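Local coordinates for protein porin (Acinetobacter baumannii AB307-0294, PDB 5DL7) that probably forms a substrate-selective channel across the outer membrane, with a putative role in vanillate uptake, as a calcium-binding porin of the OprD family, at residues N339-I353 and F363-P377. Residues are numbered along the deposited sequence; the frame is centred on the assembly and turned at random.
With C8E ((hydroxyethyloxy)tri(ethyloxy)octane), chain F; C8E ((hydroxyethyloxy)tri(ethyloxy)octane), chain H.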
loop_
_atom_site.group_PDB
_atom_site.type_symbol
_atom_site.label_atom_id
_atom_site.label_comp_id
_atom_site.label_asym_id
_atom_site.label_seq_id
_atom_site.Cartn_x
_atom_site.Cartn_y
_atom_site.Cartn_z
ATOM N N ASN A 339 26.277 6.678 -3.053
ATOM C CA ASN A 339 25.416 6.533 -1.878
ATOM C C ASN A 339 24.103 7.326 -2.068
ATOM O O ASN A 339 24.083 8.495 -2.535
ATOM C CB ASN A 339 26.252 7.008 -0.655
ATOM C CG ASN A 339 25.482 6.832 0.650
ATOM O OD1 ASN A 339 24.745 5.926 0.798
ATOM N ND2 ASN A 339 25.559 7.882 1.510
ATOM N N GLY A 340 23.028 6.623 -1.701
ATOM C CA GLY A 340 21.612 6.985 -1.875
ATOM C C GLY A 340 20.978 6.394 -3.099
ATOM O O GLY A 340 19.781 6.375 -3.212
ATOM N N LEU A 341 21.812 5.655 -3.938
ATOM C CA LEU A 341 21.221 4.838 -5.056
ATOM C C LEU A 341 20.906 3.462 -4.602
ATOM O O LEU A 341 21.642 2.864 -3.829
ATOM C CB LEU A 341 22.254 4.792 -6.235
ATOM C CG LEU A 341 21.714 4.202 -7.541
ATOM C CD1 LEU A 341 20.736 5.227 -8.150
ATOM C CD2 LEU A 341 22.928 4.082 -8.506
ATOM N N ARG A 342 19.760 2.965 -5.068
ATOM C CA ARG A 342 19.228 1.622 -4.862
ATOM C C ARG A 342 18.626 1.104 -6.167
ATOM O O ARG A 342 18.008 1.885 -6.905
ATOM C CB ARG A 342 18.121 1.524 -3.794
ATOM C CG ARG A 342 18.687 1.775 -2.410
ATOM C CD ARG A 342 17.580 1.671 -1.311
ATOM N NE ARG A 342 18.362 1.563 -0.055
ATOM C CZ ARG A 342 17.830 1.158 1.038
ATOM N NH1 ARG A 342 18.590 1.020 2.135
ATOM N NH2 ARG A 342 16.499 0.990 1.035
ATOM N N PHE A 343 18.909 -0.134 -6.452
ATOM C CA PHE A 343 18.346 -0.841 -7.612
ATOM C C PHE A 343 17.634 -2.066 -7.108
ATOM O O PHE A 343 18.114 -2.782 -6.263
ATOM C CB PHE A 343 19.472 -1.250 -8.580
ATOM C CG PHE A 343 19.026 -2.160 -9.677
ATOM C CD1 PHE A 343 18.335 -1.647 -10.757
ATOM C CD2 PHE A 343 19.283 -3.474 -9.634
ATOM C CE1 PHE A 343 17.903 -2.468 -11.832
ATOM C CE2 PHE A 343 18.883 -4.283 -10.695
ATOM C CZ PHE A 343 18.202 -3.759 -11.765
ATOM N N MET A 344 16.469 -2.358 -7.721
ATOM C CA MET A 344 15.755 -3.587 -7.548
ATOM C C MET A 344 15.208 -4.013 -8.901
ATOM O O MET A 344 14.738 -3.286 -9.679
ATOM C CB MET A 344 14.606 -3.539 -6.475
ATOM C CG MET A 344 14.017 -4.836 -6.071
ATOM S SD MET A 344 12.592 -5.052 -7.175
ATOM C CE MET A 344 11.248 -3.757 -6.572
ATOM N N THR A 345 15.211 -5.281 -9.042
ATOM C CA THR A 345 14.419 -6.030 -10.121
ATOM C C THR A 345 13.817 -7.294 -9.536
ATOM O O THR A 345 14.345 -7.935 -8.686
ATOM C CB THR A 345 15.261 -6.361 -11.402
ATOM O OG1 THR A 345 14.526 -6.948 -12.460
ATOM C CG2 THR A 345 16.481 -7.277 -11.106
ATOM N N ARG A 346 12.640 -7.677 -10.048
ATOM C CA ARG A 346 11.907 -8.788 -9.573
ATOM C C ARG A 346 10.983 -9.336 -10.589
ATOM O O ARG A 346 10.644 -8.565 -11.545
ATOM C CB ARG A 346 11.135 -8.369 -8.349
ATOM C CG ARG A 346 10.125 -7.287 -8.545
ATOM C CD ARG A 346 9.423 -6.986 -7.176
ATOM N NE ARG A 346 8.505 -5.857 -7.333
ATOM C CZ ARG A 346 7.663 -5.478 -6.404
ATOM N NH1 ARG A 346 7.631 -6.018 -5.147
ATOM N NH2 ARG A 346 6.904 -4.387 -6.668
ATOM N N TYR A 347 10.688 -10.602 -10.542
ATOM C CA TYR A 347 9.796 -11.245 -11.483
ATOM C C TYR A 347 8.802 -12.051 -10.595
ATOM O O TYR A 347 9.236 -12.772 -9.696
ATOM C CB TYR A 347 10.542 -12.169 -12.362
ATOM C CG TYR A 347 9.630 -13.019 -13.275
ATOM C CD1 TYR A 347 8.969 -12.463 -14.416
ATOM C CD2 TYR A 347 9.408 -14.401 -13.029
ATOM C CE1 TYR A 347 8.144 -13.253 -15.232
ATOM C CE2 TYR A 347 8.597 -15.176 -13.868
ATOM C CZ TYR A 347 7.951 -14.610 -14.920
ATOM O OH TYR A 347 7.162 -15.368 -15.728
ATOM N N ALA A 348 7.585 -12.070 -10.993
ATOM C CA ALA A 348 6.585 -12.991 -10.408
ATOM C C ALA A 348 5.720 -13.667 -11.479
ATOM O O ALA A 348 5.402 -12.984 -12.471
ATOM C CB ALA A 348 5.682 -12.212 -9.446
ATOM N N LYS A 349 5.403 -14.924 -11.285
ATOM C CA LYS A 349 4.391 -15.515 -12.054
ATOM C C LYS A 349 3.315 -16.144 -11.184
ATOM O O LYS A 349 3.619 -16.802 -10.208
ATOM C CB LYS A 349 5.003 -16.591 -12.908
ATOM C CG LYS A 349 5.593 -17.738 -12.345
ATOM C CD LYS A 349 5.799 -18.842 -13.446
ATOM C CE LYS A 349 5.971 -20.272 -12.963
ATOM N NZ LYS A 349 7.293 -20.952 -12.720
ATOM N N GLY A 350 2.101 -15.859 -11.606
ATOM C CA GLY A 350 0.911 -16.446 -10.964
ATOM C C GLY A 350 0.191 -17.401 -11.861
ATOM O O GLY A 350 0.050 -17.146 -13.087
ATOM N N GLU A 351 -0.173 -18.560 -11.291
ATOM C CA GLU A 351 -0.893 -19.559 -12.039
ATOM C C GLU A 351 -2.022 -20.142 -11.296
ATOM O O GLU A 351 -2.183 -19.931 -10.122
ATOM C CB GLU A 351 0.145 -20.720 -12.285
ATOM C CG GLU A 351 1.334 -20.406 -12.848
ATOM C CD GLU A 351 2.272 -21.643 -12.999
ATOM O OE1 GLU A 351 2.148 -22.744 -12.343
ATOM O OE2 GLU A 351 3.216 -21.410 -13.727
ATOM N N ASP A 352 -2.803 -21.006 -11.971
ATOM C CA ASP A 352 -3.958 -21.682 -11.363
ATOM C C ASP A 352 -5.017 -20.672 -10.943
ATOM O O ASP A 352 -5.884 -21.092 -10.128
ATOM C CB ASP A 352 -3.591 -22.659 -10.228
ATOM C CG ASP A 352 -2.602 -23.787 -10.604
ATOM O OD1 ASP A 352 -2.578 -24.151 -11.829
ATOM O OD2 ASP A 352 -1.808 -24.336 -9.682
ATOM N N ILE A 353 -5.100 -19.544 -11.574
ATOM C CA ILE A 353 -6.137 -18.479 -11.279
ATOM C C ILE A 353 -7.500 -18.971 -11.720
ATOM O O ILE A 353 -7.722 -19.324 -12.893
ATOM C CB ILE A 353 -5.791 -17.227 -11.897
ATOM C CG1 ILE A 353 -4.455 -16.645 -11.379
ATOM C CG2 ILE A 353 -6.948 -16.194 -11.799
ATOM C CD1 ILE A 353 -3.977 -15.563 -12.290
ATOM N N PHE A 363 -6.336 -19.380 -15.382
ATOM C CA PHE A 363 -5.643 -18.257 -15.928
ATOM C C PHE A 363 -4.229 -18.104 -15.261
ATOM O O PHE A 363 -3.879 -18.785 -14.306
ATOM C CB PHE A 363 -6.508 -16.970 -15.803
ATOM C CG PHE A 363 -7.851 -17.081 -16.476
ATOM C CD1 PHE A 363 -7.906 -16.883 -17.832
ATOM C CD2 PHE A 363 -8.943 -17.658 -15.816
ATOM C CE1 PHE A 363 -9.031 -17.004 -18.612
ATOM C CE2 PHE A 363 -10.149 -17.772 -16.559
ATOM C CZ PHE A 363 -10.154 -17.480 -17.901
ATOM N N LYS A 364 -3.471 -17.201 -15.900
ATOM C CA LYS A 364 -2.088 -16.983 -15.508
ATOM C C LYS A 364 -1.733 -15.546 -15.721
ATOM O O LYS A 364 -2.317 -14.795 -16.586
ATOM C CB LYS A 364 -1.112 -18.036 -16.161
ATOM C CG LYS A 364 -1.035 -17.932 -17.601
ATOM C CD LYS A 364 -0.297 -19.130 -18.182
ATOM C CE LYS A 364 -0.377 -18.849 -19.700
ATOM N NZ LYS A 364 0.288 -19.869 -20.426
ATOM N N GLU A 365 -0.702 -15.075 -14.977
ATOM C CA GLU A 365 -0.184 -13.681 -15.143
ATOM C C GLU A 365 1.267 -13.598 -14.738
ATOM O O GLU A 365 1.712 -14.445 -13.926
ATOM C CB GLU A 365 -1.026 -12.644 -14.356
ATOM C CG GLU A 365 -0.982 -12.959 -12.883
ATOM C CD GLU A 365 -1.926 -12.090 -12.017
ATOM O OE1 GLU A 365 -2.199 -10.943 -12.410
ATOM O OE2 GLU A 365 -2.197 -12.404 -10.786
ATOM N N ASP A 366 1.987 -12.650 -15.272
ATOM C CA ASP A 366 3.401 -12.482 -14.860
ATOM C C ASP A 366 3.821 -11.048 -14.972
ATOM O O ASP A 366 3.243 -10.262 -15.736
ATOM C CB ASP A 366 4.361 -13.472 -15.450
ATOM C CG ASP A 366 4.710 -13.292 -16.923
ATOM O OD1 ASP A 366 4.082 -12.485 -17.637
ATOM O OD2 ASP A 366 5.669 -13.998 -17.419
ATOM N N SER A 367 4.816 -10.701 -14.184
ATOM C CA SER A 367 5.389 -9.330 -14.176
ATOM C C SER A 367 6.898 -9.381 -14.063
ATOM O O SER A 367 7.402 -10.065 -13.146
ATOM C CB SER A 367 4.938 -8.627 -12.884
ATOM O OG SER A 367 3.568 -8.309 -12.815
ATOM N N LEU A 368 7.527 -8.604 -14.888
ATOM C CA LEU A 368 8.986 -8.280 -14.744
ATOM C C LEU A 368 9.068 -6.805 -14.396
ATOM O O LEU A 368 8.627 -5.991 -15.181
ATOM C CB LEU A 368 9.830 -8.630 -15.988
ATOM C CG LEU A 368 11.342 -8.307 -15.882
ATOM C CD1 LEU A 368 11.954 -9.184 -14.695
ATOM C CD2 LEU A 368 11.895 -8.670 -17.233
ATOM N N GLU A 369 9.652 -6.488 -13.263
ATOM C CA GLU A 369 9.809 -5.122 -12.821
ATOM C C GLU A 369 11.249 -4.697 -12.558
ATOM O O GLU A 369 12.097 -5.470 -12.196
ATOM C CB GLU A 369 9.131 -4.808 -11.506
ATOM C CG GLU A 369 7.632 -5.194 -11.562
ATOM C CD GLU A 369 6.861 -4.676 -10.310
ATOM O OE1 GLU A 369 7.427 -4.144 -9.348
ATOM O OE2 GLU A 369 5.590 -4.905 -10.362
ATOM N N PHE A 370 11.465 -3.417 -12.770
ATOM C CA PHE A 370 12.711 -2.656 -12.492
ATOM C C PHE A 370 12.418 -1.419 -11.690
ATOM O O PHE A 370 11.433 -0.787 -11.941
ATOM C CB PHE A 370 13.431 -2.223 -13.760
ATOM C CG PHE A 370 13.836 -3.354 -14.562
ATOM C CD1 PHE A 370 15.043 -3.989 -14.258
ATOM C CD2 PHE A 370 13.031 -3.887 -15.585
ATOM C CE1 PHE A 370 15.531 -5.124 -14.958
ATOM C CE2 PHE A 370 13.501 -5.012 -16.335
ATOM C CZ PHE A 370 14.728 -5.651 -15.973
ATOM N N ASP A 371 13.269 -1.129 -10.661
ATOM C CA ASP A 371 13.059 -0.021 -9.736
ATOM C C ASP A 371 14.436 0.568 -9.480
ATOM O O ASP A 371 15.240 -0.112 -8.930
ATOM C CB ASP A 371 12.421 -0.594 -8.485
ATOM C CG ASP A 371 12.058 0.399 -7.429
ATOM O OD1 ASP A 371 12.298 1.604 -7.504
ATOM O OD2 ASP A 371 11.281 -0.004 -6.474
ATOM N N LEU A 372 14.632 1.776 -9.872
ATOM C CA LEU A 372 15.856 2.584 -9.604
ATOM C C LEU A 372 15.511 3.824 -8.881
ATOM O O LEU A 372 14.674 4.564 -9.347
ATOM C CB LEU A 372 16.538 2.915 -10.892
ATOM C CG LEU A 372 17.986 3.390 -10.740
ATOM C CD1 LEU A 372 18.904 2.397 -10.137
ATOM C CD2 LEU A 372 18.420 3.850 -12.103
ATOM N N GLY A 373 16.059 4.000 -7.645
ATOM C CA GLY A 373 15.740 5.177 -6.798
ATOM C C GLY A 373 17.022 5.822 -6.317
ATOM O O GLY A 373 18.064 5.100 -6.086
ATOM N N TYR A 374 17.061 7.164 -6.268
ATOM C CA TYR A 374 18.169 7.898 -5.800
ATOM C C TYR A 374 17.730 9.001 -4.870
ATOM O O TYR A 374 16.826 9.792 -5.253
ATOM C CB TYR A 374 18.952 8.548 -6.933
ATOM C CG TYR A 374 20.152 9.326 -6.512
ATOM C CD1 TYR A 374 21.205 8.722 -5.802
ATOM C CD2 TYR A 374 20.265 10.660 -6.796
ATOM C CE1 TYR A 374 22.264 9.445 -5.342
ATOM C CE2 TYR A 374 21.375 11.357 -6.307
ATOM C CZ TYR A 374 22.341 10.693 -5.613
ATOM O OH TYR A 374 23.384 11.482 -5.249
ATOM N N LYS A 375 18.291 8.964 -3.676
ATOM C CA LYS A 375 18.064 10.066 -2.696
ATOM C C LYS A 375 19.345 10.723 -2.331
ATOM O O LYS A 375 20.237 10.092 -1.876
ATOM C CB LYS A 375 17.429 9.515 -1.430
ATOM C CG LYS A 375 16.081 8.839 -1.390
ATOM C CD LYS A 375 15.659 8.997 0.112
ATOM C CE LYS A 375 16.491 10.104 0.798
ATOM N NZ LYS A 375 15.751 10.898 1.786
ATOM N N ILE A 376 19.434 12.013 -2.574
ATOM C CA ILE A 376 20.630 12.747 -2.366
ATOM C C ILE A 376 21.066 12.708 -0.842
ATOM O O ILE A 376 20.279 12.966 -0.014
ATOM C CB ILE A 376 20.467 14.211 -2.849
ATOM C CG1 ILE A 376 20.418 14.174 -4.325
ATOM C CG2 ILE A 376 21.590 15.135 -2.350
ATOM C CD1 ILE A 376 19.920 15.401 -4.989
ATOM N N PRO A 377 22.329 12.244 -0.539
ATOM C CA PRO A 377 22.621 11.867 0.844
ATOM C C PRO A 377 23.201 13.090 1.650
ATOM O O PRO A 377 23.062 13.048 2.867
ATOM C CB PRO A 377 23.704 10.770 0.690
ATOM C CG PRO A 377 24.379 11.115 -0.580
ATOM C CD PRO A 377 23.226 11.537 -1.464
HETATM C C1 C8E F . 24.359 4.632 -12.337
HETATM C C2 C8E F . 24.272 3.121 -12.126
HETATM C C3 C8E F . 22.847 2.523 -12.262
HETATM C C4 C8E F . 22.971 0.997 -12.156
HETATM C C5 C8E F . 21.704 0.181 -12.242
HETATM C C6 C8E F . 21.894 -1.266 -12.536
HETATM C C7 C8E F . 22.403 -1.957 -11.350
HETATM C C8 C8E F . 22.430 -3.371 -11.599
HETATM O O9 C8E F . 23.031 -3.422 -10.329
HETATM C C10 C8E F . 23.714 -4.374 -9.536
HETATM C C11 C8E F . 24.935 -3.589 -9.263
HETATM O O12 C8E F . 25.956 -4.091 -8.362
HETATM C C13 C8E F . 27.239 -4.566 -8.927
HETATM C C14 C8E F . 28.412 -4.445 -7.944
HETATM O O15 C8E F . 29.076 -5.704 -7.559
HETATM C C16 C8E F . 29.882 -5.604 -6.361
HETATM C C17 C8E F . 30.356 -6.982 -5.823
HETATM O O18 C8E F . 29.885 -7.569 -4.582
HETATM C C19 C8E F . 30.076 -6.822 -3.336
HETATM C C20 C8E F . 29.643 -5.342 -3.470
HETATM O O21 C8E F . 29.073 -4.577 -2.407
HETATM C C1 C8E H . 14.352 -10.356 -12.350
HETATM C C2 C8E H . 14.869 -11.035 -11.156
HETATM C C3 C8E H . 16.318 -11.285 -11.335
HETATM C C4 C8E H . 16.795 -12.262 -10.311
HETATM C C5 C8E H . 18.255 -12.358 -10.063
HETATM C C6 C8E H . 18.884 -13.697 -9.728
HETATM C C7 C8E H . 20.088 -13.556 -8.784
HETATM C C8 C8E H . 21.154 -14.689 -8.687
HETATM O O9 C8E H . 22.161 -14.190 -7.759
HETATM C C10 C8E H . 23.394 -14.869 -7.478
HETATM C C11 C8E H . 24.505 -13.847 -7.142
HETATM O O12 C8E H . 24.014 -12.683 -6.413
HETATM C C13 C8E H . 24.997 -11.735 -5.954
HETATM C C14 C8E H . 25.767 -12.264 -4.740
HETATM O O15 C8E H . 26.748 -11.321 -4.328
HETATM C C16 C8E H . 28.112 -11.838 -4.213
HETATM O O HOH W 1 25.471 10.121 -3.918
HETATM O O HOH W 2 -2.812 -21.441 -14.829
#
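Arg346 and Glu369 meet side by side because the arginine CG sits between backbone N and carbonyl carbon (chi1 62°) and its chain then runs extended to NE, while Glu369 CG lies anti to its own carbonyl carbon (chi1 -54°). OE1 of Glu369 enters at the guanidinium edge, in its plane, and accepts from Arg346 NH2 at 2.7 Å and from NE at 2.9 Å; both nitrogens approach from the same face of the carboxylate, whose plane is turned 71° from the guanidinium. Asp306 forms a salt bridge with NH1 of this arginine and the backbone N of Met308 bonds Glu369 OE2, giving both members of the buried pair a second partner. The methyl CE of Met344 lies 3.5 Å above the plane of the Arg346 guanidinium, offset toward its rim.

On the other face of the strands, Tyr347 OH donates to the anti lone pair of Asp366 OD2 at 2.6 Å, and this oxygen also bridges to Arg394. Thr345 OG1 lies over the Phe370 ring, 3.3 Å from CE1, and donates to Glu369 O, which Arg346 N reaches from the opposite face of the carbonyl. Beside them the edge of Phe370 receives CZ of Phe343, whose own ring carries C8 of a detergent molecule over one face.

Backbone hydrogen bonds pair the antiparallel strands 341-353 and 363-375; near the end a G1 beta bulge, in which Asp352 and Ile353 both face Phe363, shifts the register by one. Around Phe343 and Thr345, detergent and mainly apolar side chains lie on one face, and the buried Arg346-Glu369 pair on the other, as expected of a transmembrane hairpin in a porin barrel wall, whose faces meet lipid and, probably, the barrel interior.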